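Local coordinates for protein eukaryotic translation initiation factor 5A-2 (Arabidopsis thaliana, PDB 3HKS) that promotes translation elongation and termination by binding between the exit and peptidyl sites of the ribosome and rescuing it from stalls such as those at polyproline stretches, at residues G38-K43 with C47-V52; H66-D71 with A75-D80. One frame throughout, in Å; residues are numbered along the deposited sequence.

Contact 1 of 2, residues G38-K43 with C47-V52; sequences GHIVIK and CKVVEV
I40 lays its CG2 methyl against the CG2 methyl of V49, 3.7 Å away, and the two branched side chains cross at a slant. The longer CG1 arm of I40 stands anti to the backbone N (chi1 -166°), which turns CG2 to V49. Further along, the SG of C47 lies 4.4 Å from CB of I42. I40 packs on F67, and C47 on A69 and L78, all from the following strands of the same sheet, while V49 meets I34. The two segments form an antiparallel beta hairpin of the N-terminal SH3-like domain. I40 and C47 are a hydrogen-bonded pair, bonded both ways: I40 N gives to C47 O, and C47 N gives to I40 O, each at 3.0 Å. Two residues along each strand, V49 N gives a nearly straight bond to G38 O at 2.7 Å (172° at the hydrogen). H39 and K48 are the non-hydrogen-bonded pair on the other side. The H39 imidazole lies obliquely beside the K48 backbone, with CD2 3.6 Å from CA of K48, while NE2 meets CB of K48 at 3.8 Å. The K48 chain then bends at chi3, and its NZ stays 5.2 Å from H39 NE2.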
ATOM      1  N   GLY A  38       6.530   7.577  -7.344  1.00 18.64           N
ATOM      2  CA  GLY A  38       7.275   6.769  -6.391  1.00 16.94           C
ATOM      3  C   GLY A  38       6.727   7.000  -4.992  1.00 16.95           C
ATOM      4  O   GLY A  38       5.739   7.719  -4.817  1.00 16.39           O
ATOM      5  N   HIS A  39       7.383   6.403  -3.995  1.00 16.01           N
ATOM      6  CA  HIS A  39       6.979   6.528  -2.601  1.00 16.25           C
ATOM      7  C   HIS A  39       8.071   7.100  -1.701  1.00 16.12           C
ATOM      8  O   HIS A  39       9.264   7.026  -1.997  1.00 15.86           O
ATOM      9  CB  HIS A  39       6.491   5.172  -2.048  1.00 16.41           C
ATOM     10  CG  HIS A  39       5.311   4.618  -2.784  1.00 17.03           C
ATOM     11  ND1 HIS A  39       5.439   3.843  -3.914  1.00 17.15           N
ATOM     12  CD2 HIS A  39       3.981   4.757  -2.572  1.00 18.63           C
ATOM     13  CE1 HIS A  39       4.241   3.520  -4.368  1.00 17.82           C
ATOM     14  NE2 HIS A  39       3.337   4.061  -3.571  1.00 19.37           N
ATOM     15  N   ILE A  40       7.632   7.624  -0.575  1.00 16.26           N
ATOM     16  CA  ILE A  40       8.493   8.278   0.387  1.00 17.24           C
ATOM     17  C   ILE A  40       7.835   8.122   1.760  1.00 16.75           C
ATOM     18  O   ILE A  40       6.612   8.018   1.848  1.00 16.59           O
ATOM     19  CB  ILE A  40       8.666   9.773  -0.005  1.00 17.71           C
ATOM     20  CG1 ILE A  40       9.815  10.441   0.754  1.00 19.80           C
ATOM     21  CG2 ILE A  40       7.347  10.555   0.142  1.00 18.27           C
ATOM     22  CD1 ILE A  40       9.928  11.946   0.476  1.00 21.02           C
ATOM     23  N   VAL A  41       8.638   8.059   2.815  1.00 16.50           N
ATOM     24  CA  VAL A  41       8.107   8.109   4.183  1.00 16.73           C
ATOM     25  C   VAL A  41       8.121   9.559   4.676  1.00 17.80           C
ATOM     26  O   VAL A  41       9.167  10.226   4.630  1.00 17.01           O
ATOM     27  CB  VAL A  41       8.912   7.211   5.179  1.00 16.67           C
ATOM     28  CG1 VAL A  41       8.375   7.339   6.585  1.00 15.55           C
ATOM     29  CG2 VAL A  41       8.894   5.755   4.743  1.00 15.25           C
ATOM     30  N   ILE A  42       6.950  10.038   5.110  1.00 18.62           N
ATOM     31  CA  ILE A  42       6.796  11.335   5.759  1.00 19.70           C
ATOM     32  C   ILE A  42       6.056  11.092   7.065  1.00 21.38           C
ATOM     33  O   ILE A  42       4.992  10.465   7.066  1.00 21.91           O
ATOM     34  CB  ILE A  42       6.003  12.358   4.890  1.00 19.55           C
ATOM     35  CG1 ILE A  42       6.661  12.534   3.518  1.00 18.54           C
ATOM     36  CG2 ILE A  42       5.905  13.716   5.621  1.00 19.37           C
ATOM     37  CD1 ILE A  42       5.866  13.405   2.522  1.00 18.07           C
ATOM     38  N   LYS A  43       6.633  11.552   8.174  1.00 22.95           N
ATOM     39  CA  LYS A  43       6.048  11.384   9.517  1.00 24.82           C
ATOM     40  C   LYS A  43       5.642   9.927   9.779  1.00 25.15           C
ATOM     41  O   LYS A  43       4.541   9.655  10.279  1.00 25.26           O
ATOM     42  CB  LYS A  43       4.845  12.324   9.724  1.00 25.23           C
ATOM     43  CG  LYS A  43       5.029  13.755   9.191  1.00 27.65           C
ATOM     44  CD  LYS A  43       5.332  14.744  10.298  1.00 33.54           C
ATOM     45  CE  LYS A  43       4.038  15.292  10.907  1.00 37.45           C
ATOM     46  NZ  LYS A  43       3.225  16.077   9.916  1.00 39.30           N
ATOM     47  N   CYS A  47       3.766   7.196   1.723  1.00 18.21           N
ATOM     48  CA  CYS A  47       3.005   8.080   0.853  1.00 17.37           C
ATOM     49  C   CYS A  47       3.442   7.935  -0.585  1.00 17.27           C
ATOM     50  O   CYS A  47       4.614   7.685  -0.847  1.00 17.27           O
ATOM     51  CB  CYS A  47       3.151   9.540   1.285  1.00 16.68           C
ATOM     52  SG  CYS A  47       2.869   9.856   3.013  1.00 17.72           S
ATOM     53  N   LYS A  48       2.505   8.106  -1.516  1.00 17.52           N
ATOM     54  CA  LYS A  48       2.848   8.143  -2.936  1.00 18.05           C
ATOM     55  C   LYS A  48       3.114   9.576  -3.337  1.00 17.91           C
ATOM     56  O   LYS A  48       2.313  10.456  -3.048  1.00 17.84           O
ATOM     57  CB  LYS A  48       1.745   7.557  -3.822  1.00 18.31           C
ATOM     58  CG  LYS A  48       2.032   7.765  -5.310  1.00 20.27           C
ATOM     59  CD  LYS A  48       1.087   7.028  -6.227  1.00 24.55           C
ATOM     60  CE  LYS A  48       1.796   5.809  -6.801  1.00 28.05           C
ATOM     61  NZ  LYS A  48       1.267   5.396  -8.124  1.00 31.38           N
ATOM     62  N   VAL A  49       4.238   9.796  -4.013  1.00 18.40           N
ATOM     63  CA  VAL A  49       4.641  11.133  -4.453  1.00 18.66           C
ATOM     64  C   VAL A  49       3.801  11.596  -5.653  1.00 19.55           C
ATOM     65  O   VAL A  49       3.806  10.951  -6.715  1.00 19.53           O
ATOM     66  CB  VAL A  49       6.174  11.213  -4.773  1.00 18.59           C
ATOM     67  CG1 VAL A  49       6.556  12.622  -5.225  1.00 17.61           C
ATOM     68  CG2 VAL A  49       6.998  10.818  -3.552  1.00 15.89           C
ATOM     69  N   VAL A  50       3.100  12.714  -5.466  1.00 20.00           N
ATOM     70  CA  VAL A  50       2.255  13.312  -6.513  1.00 21.50           C
ATOM     71  C   VAL A  50       2.834  14.611  -7.125  1.00 22.38           C
ATOM     72  O   VAL A  50       2.523  14.959  -8.269  1.00 22.96           O
ATOM     73  CB  VAL A  50       0.758  13.514  -6.044  1.00 21.34           C
ATOM     74  CG1 VAL A  50       0.075  12.155  -5.781  1.00 19.94           C
ATOM     75  CG2 VAL A  50       0.658  14.419  -4.816  1.00 20.96           C
ATOM     76  N   GLU A  51       3.694  15.305  -6.379  1.00 22.84           N
ATOM     77  CA  GLU A  51       4.365  16.507  -6.889  1.00 23.68           C
ATOM     78  C   GLU A  51       5.808  16.591  -6.381  1.00 23.07           C
ATOM     79  O   GLU A  51       6.066  16.399  -5.193  1.00 22.90           O
ATOM     80  CB  GLU A  51       3.588  17.780  -6.486  1.00 23.99           C
ATOM     81  CG  GLU A  51       2.107  17.812  -6.949  1.00 28.42           C
ATOM     82  CD  GLU A  51       1.274  18.941  -6.320  1.00 33.70           C
ATOM     83  OE1 GLU A  51       0.084  18.696  -5.984  1.00 34.82           O
ATOM     84  OE2 GLU A  51       1.802  20.073  -6.174  1.00 36.41           O
ATOM     85  N   VAL A  52       6.743  16.871  -7.288  1.00 22.79           N
ATOM     86  CA  VAL A  52       8.126  17.178  -6.916  1.00 22.26           C
ATOM     87  C   VAL A  52       8.518  18.509  -7.532  1.00 22.10           C
ATOM     88  O   VAL A  52       8.373  18.701  -8.745  1.00 21.58           O
ATOM     89  CB  VAL A  52       9.144  16.127  -7.452  1.00 22.66           C
ATOM     90  CG1 VAL A  52      10.558  16.436  -6.933  1.00 22.50           C
ATOM     91  CG2 VAL A  52       8.727  14.701  -7.089  1.00 22.00           C
TER

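Contact 2 of 2, residues H66-D71 with A75-D80; sequences HFVAID and AKKLED
I70 reaches across to K77 with its CD1 methyl, which rests 3.8 Å from K77 CB. Its CG2 branch, anti to the backbone N, goes the other way and touches A75 O at 3.5 Å. These contacts lie at the turn end of an antiparallel hairpin. The tight part is the inner side of the sheet, where F67 and A69 pack on I40 and L78 sits on C47 and I42. The other side is looser and faces solvent. There V68 touches the aliphatic part of K77, CG1 to CD at 3.6 Å, and E79 runs alongside V68 with OE2 4.0 Å from CG2. In the backbone, F67 with D80 and A69 with L78 are hydrogen-bonded pairs, each bonded both ways. L78 N to A69 O is short at 2.8 Å and nearly straight (174°), whereas D80 N to F67 O is longer at 3.2 Å. At the turn, D71 N bonds to K76 O, and A75 N makes a bent bond to D71 O. D71 OD1, bonded by F73 N and T74 N, holds the turn together, and the salt bridge of OD2 ties it to R45 on strand 45-55. With these donors around it the carboxylate is probably kept ionised.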
ATOM      1  N   HIS A  66      11.151  19.604  -2.879  1.00 17.36           N
ATOM      2  CA  HIS A  66       9.906  19.890  -2.184  1.00 18.18           C
ATOM      3  C   HIS A  66       8.900  18.816  -2.592  1.00 17.65           C
ATOM      4  O   HIS A  66       8.515  18.733  -3.756  1.00 17.69           O
ATOM      5  CB  HIS A  66       9.384  21.294  -2.571  1.00 19.03           C
ATOM      6  CG  HIS A  66      10.366  22.402  -2.327  1.00 21.81           C
ATOM      7  ND1 HIS A  66      10.054  23.525  -1.589  1.00 24.47           N
ATOM      8  CD2 HIS A  66      11.658  22.554  -2.709  1.00 23.25           C
ATOM      9  CE1 HIS A  66      11.109  24.318  -1.529  1.00 24.56           C
ATOM     10  NE2 HIS A  66      12.097  23.751  -2.197  1.00 23.56           N
ATOM     11  N   PHE A  67       8.475  17.999  -1.636  1.00 17.48           N
ATOM     12  CA  PHE A  67       7.563  16.882  -1.928  1.00 17.32           C
ATOM     13  C   PHE A  67       6.133  17.150  -1.499  1.00 17.73           C
ATOM     14  O   PHE A  67       5.886  17.630  -0.388  1.00 17.81           O
ATOM     15  CB  PHE A  67       8.045  15.590  -1.252  1.00 16.19           C
ATOM     16  CG  PHE A  67       9.382  15.127  -1.737  1.00 15.44           C
ATOM     17  CD1 PHE A  67       9.544  14.675  -3.034  1.00 12.97           C
ATOM     18  CD2 PHE A  67      10.489  15.165  -0.902  1.00 14.68           C
ATOM     19  CE1 PHE A  67      10.788  14.260  -3.494  1.00 13.35           C
ATOM     20  CE2 PHE A  67      11.740  14.741  -1.354  1.00 13.62           C
ATOM     21  CZ  PHE A  67      11.887  14.291  -2.646  1.00 12.91           C
ATOM     22  N   VAL A  68       5.193  16.818  -2.379  1.00 18.09           N
ATOM     23  CA  VAL A  68       3.791  16.637  -1.974  1.00 18.67           C
ATOM     24  C   VAL A  68       3.460  15.157  -2.197  1.00 18.65           C
ATOM     25  O   VAL A  68       3.695  14.623  -3.276  1.00 18.59           O
ATOM     26  CB  VAL A  68       2.803  17.564  -2.758  1.00 18.83           C
ATOM     27  CG1 VAL A  68       1.379  17.413  -2.228  1.00 18.52           C
ATOM     28  CG2 VAL A  68       3.240  19.031  -2.668  1.00 18.40           C
ATOM     29  N   ALA A  69       2.928  14.500  -1.173  1.00 18.96           N
ATOM     30  CA  ALA A  69       2.688  13.062  -1.245  1.00 19.82           C
ATOM     31  C   ALA A  69       1.382  12.662  -0.562  1.00 20.03           C
ATOM     32  O   ALA A  69       0.905  13.367   0.324  1.00 20.98           O
ATOM     33  CB  ALA A  69       3.891  12.285  -0.654  1.00 19.32           C
ATOM     34  N   ILE A  70       0.803  11.533  -0.968  1.00 20.19           N
ATOM     35  CA  ILE A  70      -0.499  11.100  -0.425  1.00 19.92           C
ATOM     36  C   ILE A  70      -0.375   9.787   0.354  1.00 19.82           C
ATOM     37  O   ILE A  70       0.063   8.770  -0.196  1.00 19.02           O
ATOM     38  CB  ILE A  70      -1.579  10.966  -1.555  1.00 20.02           C
ATOM     39  CG1 ILE A  70      -1.697  12.264  -2.381  1.00 20.44           C
ATOM     40  CG2 ILE A  70      -2.946  10.510  -0.983  1.00 19.37           C
ATOM     41  CD1 ILE A  70      -2.226  13.469  -1.637  1.00 20.60           C
ATOM     42  N   ASP A  71      -0.745   9.818   1.633  1.00 20.04           N
ATOM     43  CA  ASP A  71      -0.735   8.618   2.477  1.00 20.99           C
ATOM     44  C   ASP A  71      -1.504   7.495   1.768  1.00 21.35           C
ATOM     45  O   ASP A  71      -2.677   7.677   1.420  1.00 21.58           O
ATOM     46  CB  ASP A  71      -1.366   8.937   3.828  1.00 20.87           C
ATOM     47  CG  ASP A  71      -1.246   7.804   4.817  1.00 22.16           C
ATOM     48  OD1 ASP A  71      -1.536   6.637   4.463  1.00 22.44           O
ATOM     49  OD2 ASP A  71      -0.879   8.087   5.976  1.00 24.29           O
ATOM     50  N   ALA A  75      -5.131   8.383   2.600  1.00 27.82           N
ATOM     51  CA  ALA A  75      -5.356   9.383   1.547  1.00 28.60           C
ATOM     52  C   ALA A  75      -5.097  10.834   1.990  1.00 28.78           C
ATOM     53  O   ALA A  75      -5.391  11.779   1.251  1.00 29.01           O
ATOM     54  CB  ALA A  75      -6.768   9.237   0.938  1.00 28.99           C
ATOM     55  N   LYS A  76      -4.546  11.008   3.189  1.00 28.88           N
ATOM     56  CA  LYS A  76      -4.153  12.340   3.646  1.00 29.59           C
ATOM     57  C   LYS A  76      -2.908  12.846   2.905  1.00 29.07           C
ATOM     58  O   LYS A  76      -1.980  12.080   2.624  1.00 28.67           O
ATOM     59  CB  LYS A  76      -3.936  12.353   5.160  1.00 29.82           C
ATOM     60  CG  LYS A  76      -5.249  12.248   5.946  1.00 32.92           C
ATOM     61  CD  LYS A  76      -4.986  12.020   7.445  1.00 37.61           C
ATOM     62  CE  LYS A  76      -6.291  11.943   8.243  1.00 38.70           C
ATOM     63  NZ  LYS A  76      -6.006  11.829   9.709  1.00 41.58           N
ATOM     64  N   LYS A  77      -2.916  14.136   2.581  1.00 28.73           N
ATOM     65  CA  LYS A  77      -1.798  14.787   1.913  1.00 28.28           C
ATOM     66  C   LYS A  77      -0.740  15.149   2.943  1.00 27.32           C
ATOM     67  O   LYS A  77      -1.064  15.731   3.979  1.00 26.89           O
ATOM     68  CB  LYS A  77      -2.272  16.040   1.176  1.00 28.91           C
ATOM     69  CG  LYS A  77      -1.157  16.896   0.566  1.00 30.44           C
ATOM     70  CD  LYS A  77      -1.697  17.839  -0.505  1.00 33.97           C
ATOM     71  CE  LYS A  77      -2.253  19.126   0.098  1.00 38.15           C
ATOM     72  NZ  LYS A  77      -3.090  19.882  -0.901  1.00 40.30           N
ATOM     73  N   LEU A  78       0.513  14.781   2.665  1.00 25.73           N
ATOM     74  CA  LEU A  78       1.637  15.170   3.530  1.00 24.76           C
ATOM     75  C   LEU A  78       2.734  15.817   2.697  1.00 23.78           C
ATOM     76  O   LEU A  78       2.795  15.623   1.490  1.00 23.79           O
ATOM     77  CB  LEU A  78       2.181  13.979   4.333  1.00 24.45           C
ATOM     78  CG  LEU A  78       1.321  13.415   5.469  1.00 24.76           C
ATOM     79  CD1 LEU A  78       1.739  12.005   5.812  1.00 23.14           C
ATOM     80  CD2 LEU A  78       1.377  14.301   6.728  1.00 25.71           C
ATOM     81  N   GLU A  79       3.596  16.594   3.342  1.00 23.30           N
ATOM     82  CA  GLU A  79       4.638  17.342   2.622  1.00 22.72           C
ATOM     83  C   GLU A  79       5.973  17.300   3.357  1.00 21.77           C
ATOM     84  O   GLU A  79       6.019  17.140   4.575  1.00 21.04           O
ATOM     85  CB  GLU A  79       4.219  18.807   2.413  1.00 22.89           C
ATOM     86  CG  GLU A  79       2.961  19.010   1.582  1.00 25.33           C
ATOM     87  CD  GLU A  79       2.552  20.482   1.489  1.00 29.10           C
ATOM     88  OE1 GLU A  79       1.672  20.911   2.272  1.00 30.79           O
ATOM     89  OE2 GLU A  79       3.119  21.205   0.647  1.00 28.46           O
ATOM     90  N   ASP A  80       7.055  17.476   2.603  1.00 21.14           N
ATOM     91  CA  ASP A  80       8.393  17.533   3.175  1.00 20.67           C
ATOM     92  C   ASP A  80       9.254  18.400   2.264  1.00 19.43           C
ATOM     93  O   ASP A  80       8.999  18.492   1.067  1.00 18.63           O
ATOM     94  CB  ASP A  80       8.985  16.114   3.273  1.00 21.16           C
ATOM     95  CG  ASP A  80       9.852  15.903   4.519  1.00 24.09           C
ATOM     96  OD1 ASP A  80      10.147  16.883   5.246  1.00 24.57           O
ATOM     97  OD2 ASP A  80      10.239  14.726   4.772  1.00 28.98           O
TER

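Both contacts belong to one antiparallel four-stranded sheet in the N-terminal SH3-like domain. Its strands follow chain order: 39-42, 45-55, 64-71 and 77-83. Contact 1 joins the first two strands and contact 2 the last two. Contact 1 comes first along the chain. Their centres are about 6 Å apart. The middle strands, 45-55 and 64-71, lie side by side. I70 N lies 2.8 Å from K48 O, probably hydrogen-bonded, and the CB atoms of C47 and A69 touch at 3.4 Å. V50 and E51 both face V68 in a classic beta bulge. The connection between these middle strands carries K59, the hypusine site by similarity, unmodified in this structure. One strand of each hairpin thus frames the base of that loop.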